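Local coordinates for protein tartrate dehydrogenase/decarboxylase (Pseudomonas putida, PDB 3FLK) that oxidises tartrate with NAD(+), converts meso-tartrate to D-glycerate and oxidatively decarboxylates D-malate to pyruvate, working as a metal-dependent homodimer, at residues Y174-A179 with P215-D220. The protein carries 1 engineered substitution. Residues are numbered along the deposited sequence; the frame is centred on the assembly and turned at random.
Sequences YAFDLA and PHVSWD
F176 carries this contact from the helical side, its ring reaching over to V217 and W219. CD1, CE1 and CZ of the ring do the touching: CD1 of F176 lies 3.7 Å from CG1 of V217, and CZ of F176 lies 4.0 Å from CB of W219. Both partners come in at a slant to the ring plane. V217 presents its CG1 methyl because that branch stands anti to the backbone N (chi1 180°), while CG2 turns to the helix backbone, 4.1 Å from the carbonyl O of F176. W219 offers mainly its CB; with CG set between the backbone N and the carbonyl carbon (chi1 85°), the end of the side chain leads away from helix 165-181, and W219 also touches T207, E208 and A211 of helix 199-211. The F176 ring also meets the ring of Y214, their planes about 30° apart, and F176 touches V187 and A211; an alanine here would probably open a gap between helix 165-181 and the start of strand 218-223, leaving V217 CG1 and W219 CB without the ring they rest on. One turn on, A179 points its methyl at the same branch, CB of A179 to CG1 of V217 being 4.0 Å; V217 CG1 thus sits against both helical residues. No hydrogen bond joins the two segments, and the three pairs that meet do so through apolar side chains; 193 Å² is buried in all. Helix 165-181 lies over strands 129-135, 240-243 and 186-191, beside the beta-alpha-beta unit of strand 186-191, helix 199-211 and the parallel outermost strand 218-223, consistent with the isocitrate and isopropylmalate dehydrogenase fold.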
ATOM      1  N   TYR A 174       5.389  10.352  19.721  1.00 13.54           N
ATOM      2  CA  TYR A 174       6.451   9.350  19.730  1.00 13.59           C
ATOM      3  C   TYR A 174       7.355   9.488  18.503  1.00 13.43           C
ATOM      4  O   TYR A 174       8.583   9.506  18.632  1.00 13.40           O
ATOM      5  CB  TYR A 174       5.887   7.927  19.834  1.00 13.87           C
ATOM      6  CG  TYR A 174       6.929   6.918  20.270  1.00 14.22           C
ATOM      7  CD1 TYR A 174       7.091   6.594  21.619  1.00 14.51           C
ATOM      8  CD2 TYR A 174       7.774   6.309  19.340  1.00 13.96           C
ATOM      9  CE1 TYR A 174       8.059   5.672  22.028  1.00 14.96           C
ATOM     10  CE2 TYR A 174       8.745   5.391  19.739  1.00 14.30           C
ATOM     11  CZ  TYR A 174       8.880   5.079  21.082  1.00 14.80           C
ATOM     12  OH  TYR A 174       9.835   4.167  21.480  1.00 15.60           O
ATOM     13  N   ALA A 175       6.740   9.615  17.328  1.00 13.18           N
ATOM     14  CA  ALA A 175       7.471   9.710  16.064  1.00 13.09           C
ATOM     15  C   ALA A 175       8.346  10.959  15.971  1.00 13.18           C
ATOM     16  O   ALA A 175       9.480  10.889  15.497  1.00 12.88           O
ATOM     17  CB  ALA A 175       6.511   9.648  14.888  1.00 13.02           C
ATOM     18  N   PHE A 176       7.813  12.094  16.420  1.00 13.29           N
ATOM     19  CA  PHE A 176       8.575  13.344  16.435  1.00 13.63           C
ATOM     20  C   PHE A 176       9.687  13.335  17.483  1.00 13.93           C
ATOM     21  O   PHE A 176      10.782  13.833  17.220  1.00 13.92           O
ATOM     22  CB  PHE A 176       7.651  14.560  16.604  1.00 13.53           C
ATOM     23  CG  PHE A 176       7.066  15.054  15.310  1.00 13.34           C
ATOM     24  CD1 PHE A 176       7.721  16.029  14.565  1.00 13.36           C
ATOM     25  CD2 PHE A 176       5.873  14.533  14.826  1.00 13.29           C
ATOM     26  CE1 PHE A 176       7.195  16.483  13.357  1.00 13.30           C
ATOM     27  CE2 PHE A 176       5.337  14.979  13.617  1.00 13.60           C
ATOM     28  CZ  PHE A 176       5.999  15.959  12.883  1.00 13.44           C
ATOM     29  N   ASP A 177       9.409  12.760  18.655  1.00 14.46           N
ATOM     30  CA  ASP A 177      10.433  12.558  19.686  1.00 15.34           C
ATOM     31  C   ASP A 177      11.583  11.691  19.163  1.00 15.64           C
ATOM     32  O   ASP A 177      12.752  11.984  19.418  1.00 15.57           O
ATOM     33  CB  ASP A 177       9.834  11.920  20.944  1.00 15.59           C
ATOM     34  CG  ASP A 177       9.079  12.917  21.815  1.00 16.67           C
ATOM     35  OD1 ASP A 177       9.239  14.140  21.627  1.00 18.34           O
ATOM     36  OD2 ASP A 177       8.322  12.472  22.702  1.00 18.09           O
ATOM     37  N   LEU A 178      11.235  10.633  18.427  1.00 15.98           N
ATOM     38  CA  LEU A 178      12.216   9.725  17.831  1.00 16.36           C
ATOM     39  C   LEU A 178      13.073  10.440  16.788  1.00 16.63           C
ATOM     40  O   LEU A 178      14.300  10.330  16.807  1.00 16.49           O
ATOM     41  CB  LEU A 178      11.516   8.501  17.219  1.00 16.23           C
ATOM     42  CG  LEU A 178      12.357   7.316  16.724  1.00 16.50           C
ATOM     43  CD1 LEU A 178      13.105   6.636  17.859  1.00 16.94           C
ATOM     44  CD2 LEU A 178      11.465   6.309  16.008  1.00 16.62           C
ATOM     45  N   ALA A 179      12.418  11.184  15.896  1.00 17.13           N
ATOM     46  CA  ALA A 179      13.098  11.974  14.875  1.00 17.81           C
ATOM     47  C   ALA A 179      14.078  12.984  15.481  1.00 18.53           C
ATOM     48  O   ALA A 179      15.169  13.182  14.952  1.00 18.42           O
ATOM     49  CB  ALA A 179      12.090  12.685  13.994  1.00 17.61           C
ATOM     50  N   PRO A 215      10.780  22.532  16.347  1.00 21.09           N
ATOM     51  CA  PRO A 215      11.474  23.408  15.402  1.00 21.06           C
ATOM     52  C   PRO A 215      12.633  22.736  14.650  1.00 20.89           C
ATOM     53  O   PRO A 215      12.905  23.101  13.507  1.00 20.95           O
ATOM     54  CB  PRO A 215      11.993  24.551  16.289  1.00 21.22           C
ATOM     55  CG  PRO A 215      11.970  24.013  17.682  1.00 21.31           C
ATOM     56  CD  PRO A 215      10.801  23.082  17.716  1.00 21.04           C
ATOM     57  N   HIS A 216      13.292  21.762  15.278  1.00 20.67           N
ATOM     58  CA  HIS A 216      14.442  21.085  14.661  1.00 20.63           C
ATOM     59  C   HIS A 216      14.052  20.025  13.627  1.00 20.52           C
ATOM     60  O   HIS A 216      14.855  19.680  12.754  1.00 20.60           O
ATOM     61  CB  HIS A 216      15.348  20.445  15.721  1.00 20.66           C
ATOM     62  CG  HIS A 216      15.774  21.379  16.811  1.00 21.22           C
ATOM     63  ND1 HIS A 216      15.909  20.975  18.122  1.00 21.56           N
ATOM     64  CD2 HIS A 216      16.085  22.698  16.791  1.00 21.53           C
ATOM     65  CE1 HIS A 216      16.290  22.003  18.860  1.00 22.05           C
ATOM     66  NE2 HIS A 216      16.406  23.059  18.076  1.00 21.70           N
ATOM     67  N   VAL A 217      12.827  19.514  13.728  1.00 20.19           N
ATOM     68  CA  VAL A 217      12.378  18.412  12.870  1.00 19.92           C
ATOM     69  C   VAL A 217      11.739  18.888  11.559  1.00 19.92           C
ATOM     70  O   VAL A 217      10.774  19.654  11.554  1.00 19.94           O
ATOM     71  CB  VAL A 217      11.431  17.439  13.631  1.00 19.93           C
ATOM     72  CG1 VAL A 217      10.966  16.301  12.727  1.00 19.57           C
ATOM     73  CG2 VAL A 217      12.128  16.874  14.860  1.00 19.56           C
ATOM     74  N   SER A 218      12.313  18.429  10.454  1.00 19.86           N
ATOM     75  CA  SER A 218      11.749  18.617   9.126  1.00 19.96           C
ATOM     76  C   SER A 218      10.613  17.607   8.938  1.00 19.71           C
ATOM     77  O   SER A 218      10.746  16.443   9.319  1.00 19.64           O
ATOM     78  CB  SER A 218      12.845  18.394   8.080  1.00 19.93           C
ATOM     79  OG  SER A 218      12.332  18.418   6.761  1.00 21.51           O
ATOM     80  N   TRP A 219       9.491  18.046   8.373  1.00 19.43           N
ATOM     81  CA  TRP A 219       8.362  17.134   8.174  1.00 19.25           C
ATOM     82  C   TRP A 219       7.634  17.327   6.847  1.00 18.93           C
ATOM     83  O   TRP A 219       7.511  18.447   6.344  1.00 18.67           O
ATOM     84  CB  TRP A 219       7.384  17.185   9.360  1.00 19.64           C
ATOM     85  CG  TRP A 219       6.353  18.278   9.284  1.00 20.34           C
ATOM     86  CD1 TRP A 219       6.529  19.595   9.609  1.00 21.11           C
ATOM     87  CD2 TRP A 219       4.985  18.147   8.863  1.00 20.66           C
ATOM     88  NE1 TRP A 219       5.357  20.292   9.410  1.00 21.41           N
ATOM     89  CE2 TRP A 219       4.395  19.428   8.955  1.00 20.84           C
ATOM     90  CE3 TRP A 219       4.204  17.072   8.414  1.00 20.94           C
ATOM     91  CZ2 TRP A 219       3.059  19.666   8.614  1.00 20.52           C
ATOM     92  CZ3 TRP A 219       2.873  17.310   8.074  1.00 20.72           C
ATOM     93  CH2 TRP A 219       2.316  18.599   8.176  1.00 20.72           C
ATOM     94  N   ASP A 220       7.160  16.219   6.284  1.00 18.48           N
ATOM     95  CA  ASP A 220       6.328  16.255   5.085  1.00 18.19           C
ATOM     96  C   ASP A 220       5.209  15.217   5.170  1.00 17.74           C
ATOM     97  O   ASP A 220       5.304  14.244   5.926  1.00 17.25           O
ATOM     98  CB  ASP A 220       7.175  16.059   3.818  1.00 18.47           C
ATOM     99  CG  ASP A 220       7.665  14.627   3.641  1.00 19.64           C
ATOM    100  OD1 ASP A 220       7.512  14.082   2.527  1.00 21.29           O
ATOM    101  OD2 ASP A 220       8.205  14.042   4.601  1.00 20.99           O
TER